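Local structure of RidA family protein (Psychrobacter sp. MES7-P7E, 6L8P) at residues D29-A34 and I78-E83. The protein probably hydrolyses reactive enamine and imine intermediates, releasing ammonia, in a cold-adapted Antarctic bacterium. The protein carries 1 engineered substitution. Numbering follows the deposited sequence.
Sequences DKAPAA and IKAICE
Ala31 packs its methyl on both Ile81 and Ala80 of the helix, and Ala80 also receives Lys30. From Ile81 CB outward, the branches decide the contact, since CB itself still stands 5.0 Å from CB of Ala31. CG1 lies beside the backbone N and anti to the carbonyl carbon (chi1 -64°), which swings this arm towards the loop; it comes to 3.6 Å from Ala31 CB. The terminal CD1 follows at 3.7 Å from the same Ala31 CB, so that one methyl rests alongside the last two carbons of the arm. CG2, anti to the backbone N, is turned from the loop. The Ile81 side chain also meets Gln53 on strand 47-54. This belongs to the RidA fold, in which helix 67-84 packs across a mixed beta sheet: Ile78 and Cys82 face the strands, and the loop between strands 23-26 and 41-44 comes down on a neighbouring flank of the helix. Within that connection, Asp29 OD1 is hydrogen-bonded to Gln27, Lys30 N to Thr28 OG1 and Pro32 O to Gln40. On the helix, the Ala80 methyl faces the loop, with the CA atoms of Lys30 and Ala80 5.8 Å apart. Ala80 CB is 4.3 Å from Ala31 CB, and it sits 3.6 Å from Lys30 O and 3.8 Å from Lys30 CB. These are van der Waals contacts, and no hydrogen bond joins the two segments. From CG onward the lysine runs away from the helix. Glu83, one turn further along the helix from Lys79, forms a salt bridge with it, Glu83 OE2 lying 2.6 Å from Lys79 NZ.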
ATOM      1  N   ASP A  29     -17.611   3.545  17.294  1.00 17.33           N
ATOM      2  CA  ASP A  29     -18.127   4.892  17.091  1.00 18.01           C
ATOM      3  C   ASP A  29     -17.132   5.992  17.438  1.00 16.95           C
ATOM      4  O   ASP A  29     -17.433   7.171  17.194  1.00 17.46           O
ATOM      5  CB  ASP A  29     -19.395   5.097  17.935  1.00 19.11           C
ATOM      6  CG  ASP A  29     -20.488   4.113  17.597  1.00 38.34           C
ATOM      7  OD1 ASP A  29     -20.622   3.739  16.410  1.00 30.03           O
ATOM      8  OD2 ASP A  29     -21.222   3.710  18.527  1.00 63.74           O
ATOM      9  N   LYS A  30     -15.970   5.659  18.023  1.00 15.23           N
ATOM     10  CA  LYS A  30     -14.977   6.671  18.324  1.00 15.93           C
ATOM     11  C   LYS A  30     -14.113   7.020  17.130  1.00 15.18           C
ATOM     12  O   LYS A  30     -13.282   7.917  17.235  1.00 17.45           O
ATOM     13  CB  LYS A  30     -14.107   6.206  19.491  1.00 17.81           C
ATOM     14  CG  LYS A  30     -14.963   6.095  20.775  1.00 21.10           C
ATOM     15  CD  LYS A  30     -14.275   5.371  21.913  1.00 39.49           C
ATOM     16  CE  LYS A  30     -14.644   6.046  23.228  1.00 61.26           C
ATOM     17  NZ  LYS A  30     -15.732   5.317  23.939  1.00 74.21           N
ATOM     18  N   ALA A  31     -14.267   6.319  16.016  1.00 12.58           N
ATOM     19  CA  ALA A  31     -13.612   6.718  14.782  1.00 11.12           C
ATOM     20  C   ALA A  31     -14.662   7.022  13.721  1.00 14.23           C
ATOM     21  O   ALA A  31     -15.834   6.625  13.855  1.00 12.71           O
ATOM     22  CB  ALA A  31     -12.667   5.610  14.283  1.00 13.41           C
ATOM     23  N   PRO A  32     -14.292   7.747  12.672  1.00 11.54           N
ATOM     24  CA  PRO A  32     -15.291   8.118  11.648  1.00 10.64           C
ATOM     25  C   PRO A  32     -15.932   6.901  10.993  1.00 10.20           C
ATOM     26  O   PRO A  32     -15.279   5.880  10.711  1.00 13.03           O
ATOM     27  CB  PRO A  32     -14.475   8.921  10.622  1.00 13.02           C
ATOM     28  CG  PRO A  32     -13.265   9.461  11.421  1.00 12.12           C
ATOM     29  CD  PRO A  32     -12.963   8.325  12.391  1.00 11.81           C
ATOM     30  N   ALA A  33     -17.214   7.030  10.684  1.00 10.18           N
ATOM     31  CA  ALA A  33     -17.846   6.020   9.848  1.00 10.02           C
ATOM     32  C   ALA A  33     -17.178   5.976   8.489  1.00 14.33           C
ATOM     33  O   ALA A  33     -16.688   6.986   7.992  1.00 15.68           O
ATOM     34  CB  ALA A  33     -19.333   6.350   9.662  1.00 13.34           C
ATOM     35  N   ALA A  34     -17.158   4.791   7.874  1.00 11.41           N
ATOM     36  CA  ALA A  34     -16.570   4.695   6.537  1.00 12.24           C
ATOM     37  C   ALA A  34     -17.299   5.623   5.568  1.00 12.91           C
ATOM     38  O   ALA A  34     -18.526   5.708   5.606  1.00 14.79           O
ATOM     39  CB  ALA A  34     -16.658   3.248   6.058  1.00 12.48           C
ATOM     40  N   ILE A  78      -7.026   6.636  14.222  1.00 10.18           N
ATOM     41  CA  ILE A  78      -6.317   5.365  14.205  1.00  8.81           C
ATOM     42  C   ILE A  78      -6.242   4.776  15.598  1.00  9.18           C
ATOM     43  O   ILE A  78      -6.483   3.583  15.773  1.00 10.92           O
ATOM     44  CB  ILE A  78      -4.921   5.544  13.581  1.00  9.31           C
ATOM     45  CG1 ILE A  78      -5.070   5.894  12.090  1.00  9.83           C
ATOM     46  CG2 ILE A  78      -4.097   4.256  13.737  1.00 10.36           C
ATOM     47  CD1 ILE A  78      -3.715   6.258  11.434  1.00 10.09           C
ATOM     48  N   LYS A  79      -5.900   5.603  16.590  1.00 11.21           N
ATOM     49  CA  LYS A  79      -5.796   5.128  17.975  1.00 11.64           C
ATOM     50  C   LYS A  79      -7.111   4.502  18.434  1.00 12.84           C
ATOM     51  O   LYS A  79      -7.118   3.415  19.044  1.00 13.57           O
ATOM     52  CB  LYS A  79      -5.384   6.293  18.876  1.00 14.88           C
ATOM     53  CG  LYS A  79      -5.080   5.909  20.310  1.00 26.85           C
ATOM     54  CD  LYS A  79      -4.227   7.030  20.905  1.00 44.14           C
ATOM     55  CE  LYS A  79      -4.670   7.404  22.292  1.00 55.73           C
ATOM     56  NZ  LYS A  79      -5.128   6.181  22.976  1.00 53.02           N
ATOM     57  N   ALA A  80      -8.240   5.151  18.107  1.00 14.31           N
ATOM     58  CA  ALA A  80      -9.526   4.586  18.505  1.00 12.40           C
ATOM     59  C   ALA A  80      -9.732   3.192  17.915  1.00 12.97           C
ATOM     60  O   ALA A  80     -10.257   2.285  18.588  1.00 15.29           O
ATOM     61  CB  ALA A  80     -10.668   5.518  18.085  1.00 12.84           C
ATOM     62  N   ILE A  81      -9.355   3.011  16.635  1.00 10.80           N
ATOM     63  CA  ILE A  81      -9.538   1.710  16.015  1.00  8.93           C
ATOM     64  C   ILE A  81      -8.567   0.689  16.597  1.00 11.92           C
ATOM     65  O   ILE A  81      -8.928  -0.480  16.782  1.00 13.19           O
ATOM     66  CB  ILE A  81      -9.394   1.840  14.490  1.00 11.49           C
ATOM     67  CG1 ILE A  81     -10.511   2.735  13.995  1.00 10.89           C
ATOM     68  CG2 ILE A  81      -9.479   0.467  13.847  1.00 13.95           C
ATOM     69  CD1 ILE A  81     -10.324   3.246  12.564  1.00 12.26           C
ATOM     70  N   CYS A  82      -7.336   1.106  16.887  1.00 11.25           N
ATOM     71  CA  CYS A  82      -6.382   0.215  17.539  1.00 12.35           C
ATOM     72  C   CYS A  82      -6.972  -0.323  18.824  1.00 15.52           C
ATOM     73  O   CYS A  82      -6.919  -1.529  19.083  1.00 15.66           O
ATOM     74  CB  CYS A  82      -5.070   0.935  17.872  1.00 10.32           C
ATOM     75  SG  CYS A  82      -4.031   1.367  16.435  1.00 14.44           S
ATOM     76  N   GLU A  83      -7.553   0.572  19.623  1.00 14.88           N
ATOM     77  CA  GLU A  83      -8.108   0.162  20.914  1.00 14.73           C
ATOM     78  C   GLU A  83      -9.303  -0.752  20.730  1.00 19.11           C
ATOM     79  O   GLU A  83      -9.455  -1.734  21.468  1.00 19.23           O
ATOM     80  CB  GLU A  83      -8.475   1.396  21.725  1.00 14.26           C
ATOM     81  CG  GLU A  83      -7.248   2.189  22.116  1.00 19.48           C
ATOM     82  CD  GLU A  83      -7.601   3.534  22.719  1.00 43.13           C
ATOM     83  OE1 GLU A  83      -8.773   3.950  22.596  1.00 57.00           O
ATOM     84  OE2 GLU A  83      -6.708   4.168  23.322  1.00 40.63           O
TER